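Local coordinates for uncharacterized protein (Pseudomonas syringae pv. tomato, PDB 3K4I) that is of unknown function but belongs to the RraA-like family of alpha/beta proteins, at residues 10-15 against 184-189. Numbering follows the deposited sequence.
Sequences TPIAQS and QLAAEV
Thr10 and Gln184 meet crosswise where the N-terminal arm of this RraA-like fold runs past the start of helix 186-207, and Ile12 and Ala186 continue the contact two residues further along both segments. The CA atoms support this pairing: Thr10 CA lies 5.8 Å from Gln184 CA, and Ile12 CA lies 7.1 Å from Ala186 CA. The arm is extended at Thr10 and Ile12, with phi/psi of -118°/129° at Ile12, which turns both of these side chains toward the helix start. Ala13 then takes the N-cap position of helix 14-19.

The second pair is purely apolar. Ile12 CD1 rests 3.7 Å from Ala186 CB, and Ile12 CG1 follows at 4.0 Å from the same methyl carbon, so one branch of the isoleucine lies along the alanine. Both residues also touch Leu170 of strand 170-174, which places the pair against that strand of the main sheet; Ala186 is buried there.

At the first pair the side chains cross at about a right angle, and the polar groups find partners next to the two segments: Gln184 NE2 bonds to Pro6 O, and Gln183 OE1 accepts from Thr10 N. Gln184 CB points away from the arm, yet its CG stands beside the backbone N (chi1 -71°), which brings this methylene to the threonine. The hydroxyl meets carbon here, with Thr10 OG1 3.2 Å from Gln184 CG, and donates its hydrogen bond to Glu8 O, within the arm.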
ATOM      1  N   THR C  10     -27.826  16.263 -13.724  1.00 13.19           N
ATOM      2  CA  THR C  10     -27.405  16.577 -15.076  1.00 13.48           C
ATOM      3  C   THR C  10     -26.863  15.334 -15.756  1.00 15.33           C
ATOM      4  O   THR C  10     -25.825  14.818 -15.357  1.00 14.97           O
ATOM      5  CB  THR C  10     -26.317  17.682 -15.081  1.00 13.83           C
ATOM      6  OG1 THR C  10     -26.819  18.844 -14.405  1.00 17.31           O
ATOM      7  CG2 THR C  10     -25.938  18.075 -16.514  1.00 16.92           C
ATOM      8  N   PRO C  11     -27.556  14.862 -16.817  1.00 17.13           N
ATOM      9  CA  PRO C  11     -27.018  13.764 -17.606  1.00 17.37           C
ATOM     10  C   PRO C  11     -25.731  14.176 -18.292  1.00 16.99           C
ATOM     11  O   PRO C  11     -25.552  15.349 -18.637  1.00 17.48           O
ATOM     12  CB  PRO C  11     -28.123  13.484 -18.643  1.00 17.50           C
ATOM     13  CG  PRO C  11     -28.999  14.659 -18.619  1.00 23.22           C
ATOM     14  CD  PRO C  11     -28.927  15.212 -17.233  1.00 17.86           C
ATOM     15  N   ILE C  12     -24.830  13.212 -18.443  1.00 15.81           N
ATOM     16  CA  ILE C  12     -23.522  13.453 -19.021  1.00 14.19           C
ATOM     17  C   ILE C  12     -23.441  12.604 -20.284  1.00 13.26           C
ATOM     18  O   ILE C  12     -23.703  11.406 -20.233  1.00 13.20           O
ATOM     19  CB  ILE C  12     -22.419  13.072 -18.037  1.00 12.75           C
ATOM     20  CG1 ILE C  12     -22.455  14.007 -16.816  1.00 18.75           C
ATOM     21  CG2 ILE C  12     -21.028  13.136 -18.708  1.00 17.97           C
ATOM     22  CD1 ILE C  12     -21.647  13.509 -15.621  1.00 12.89           C
ATOM     23  N   ALA C  13     -23.070  13.235 -21.393  1.00 13.58           N
ATOM     24  CA  ALA C  13     -23.080  12.576 -22.709  1.00 14.37           C
ATOM     25  C   ALA C  13     -22.044  11.463 -22.770  1.00 14.63           C
ATOM     26  O   ALA C  13     -20.961  11.575 -22.176  1.00 13.67           O
ATOM     27  CB  ALA C  13     -22.840  13.582 -23.793  1.00 14.21           C
ATOM     28  N   GLN C  14     -22.369  10.388 -23.492  1.00 14.52           N
ATOM     29  CA  GLN C  14     -21.470   9.242 -23.567  1.00 15.69           C
ATOM     30  C   GLN C  14     -20.097   9.674 -24.072  1.00 15.14           C
ATOM     31  O   GLN C  14     -19.070   9.138 -23.638  1.00 15.17           O
ATOM     32  CB  GLN C  14     -22.042   8.124 -24.462  1.00 17.63           C
ATOM     33  CG  GLN C  14     -21.270   6.788 -24.341  1.00 20.61           C
ATOM     34  CD  GLN C  14     -21.157   6.267 -22.904  1.00 19.83           C
ATOM     35  OE1 GLN C  14     -22.132   6.254 -22.143  1.00 20.83           O
ATOM     36  NE2 GLN C  14     -19.958   5.814 -22.538  1.00 21.46           N
ATOM     37  N   SER C  15     -20.094  10.665 -24.963  1.00 15.25           N
ATOM     38  CA  SER C  15     -18.861  11.178 -25.597  1.00 15.58           C
ATOM     39  C   SER C  15     -17.882  11.746 -24.577  1.00 14.99           C
ATOM     40  O   SER C  15     -16.663  11.559 -24.703  1.00 15.35           O
ATOM     41  CB  SER C  15     -19.185  12.234 -26.657  1.00 17.10           C
ATOM     42  OG  SER C  15     -19.951  13.307 -26.120  1.00 23.12           O
ATOM     43  N   GLN C 184     -22.715  19.002 -13.091  1.00  5.76           N
ATOM     44  CA  GLN C 184     -23.022  20.225 -13.843  1.00  7.35           C
ATOM     45  C   GLN C 184     -21.793  20.825 -14.536  1.00  8.13           C
ATOM     46  O   GLN C 184     -21.935  21.691 -15.407  1.00  9.81           O
ATOM     47  CB  GLN C 184     -23.706  21.264 -12.950  1.00  7.97           C
ATOM     48  CG  GLN C 184     -25.116  20.874 -12.580  1.00  6.50           C
ATOM     49  CD  GLN C 184     -25.656  21.663 -11.428  1.00  9.55           C
ATOM     50  OE1 GLN C 184     -25.313  21.422 -10.265  1.00  8.18           O
ATOM     51  NE2 GLN C 184     -26.533  22.591 -11.733  1.00  7.63           N
ATOM     52  N   LEU C 185     -20.598  20.386 -14.151  1.00  7.65           N
ATOM     53  CA  LEU C 185     -19.367  20.908 -14.716  1.00  7.55           C
ATOM     54  C   LEU C 185     -18.622  19.902 -15.587  1.00  7.98           C
ATOM     55  O   LEU C 185     -17.559  20.235 -16.123  1.00  7.79           O
ATOM     56  CB  LEU C 185     -18.414  21.371 -13.603  1.00  9.41           C
ATOM     57  CG  LEU C 185     -18.935  22.532 -12.762  1.00 14.33           C
ATOM     58  CD1 LEU C 185     -17.964  22.761 -11.614  1.00 11.90           C
ATOM     59  CD2 LEU C 185     -19.096  23.760 -13.587  1.00 12.20           C
ATOM     60  N   ALA C 186     -19.184  18.701 -15.756  1.00  7.41           N
ATOM     61  CA  ALA C 186     -18.412  17.585 -16.277  1.00  7.50           C
ATOM     62  C   ALA C 186     -17.854  17.837 -17.673  1.00  7.32           C
ATOM     63  O   ALA C 186     -16.652  17.658 -17.876  1.00  6.39           O
ATOM     64  CB  ALA C 186     -19.212  16.273 -16.237  1.00  8.11           C
ATOM     65  N   ALA C 187     -18.698  18.290 -18.596  1.00  9.03           N
ATOM     66  CA  ALA C 187     -18.257  18.603 -19.970  1.00  9.43           C
ATOM     67  C   ALA C 187     -17.134  19.652 -19.993  1.00  9.02           C
ATOM     68  O   ALA C 187     -16.118  19.484 -20.668  1.00  8.94           O
ATOM     69  CB  ALA C 187     -19.437  19.053 -20.852  1.00 10.52           C
ATOM     70  N   GLU C 188     -17.297  20.713 -19.211  1.00  9.56           N
ATOM     71  CA  GLU C 188     -16.308  21.774 -19.163  1.00  9.38           C
ATOM     72  C   GLU C 188     -14.986  21.275 -18.547  1.00  8.26           C
ATOM     73  O   GLU C 188     -13.917  21.631 -19.015  1.00  7.86           O
ATOM     74  CB  GLU C 188     -16.853  22.974 -18.374  1.00 11.65           C
ATOM     75  CG  GLU C 188     -15.867  24.142 -18.180  1.00 18.22           C
ATOM     76  CD  GLU C 188     -15.507  24.878 -19.473  1.00 14.23           C
ATOM     77  OE1 GLU C 188     -16.282  24.825 -20.476  1.00 19.08           O
ATOM     78  OE2 GLU C 188     -14.435  25.522 -19.498  1.00 18.08           O
ATOM     79  N   VAL C 189     -15.060  20.462 -17.491  1.00  8.14           N
ATOM     80  CA  VAL C 189     -13.850  19.932 -16.851  1.00  7.48           C
ATOM     81  C   VAL C 189     -13.085  18.998 -17.804  1.00  7.30           C
ATOM     82  O   VAL C 189     -11.862  19.050 -17.900  1.00  6.96           O
ATOM     83  CB  VAL C 189     -14.186  19.248 -15.513  1.00  7.87           C
ATOM     84  CG1 VAL C 189     -13.002  18.455 -15.001  1.00  8.86           C
ATOM     85  CG2 VAL C 189     -14.641  20.323 -14.518  1.00  7.44           C
TER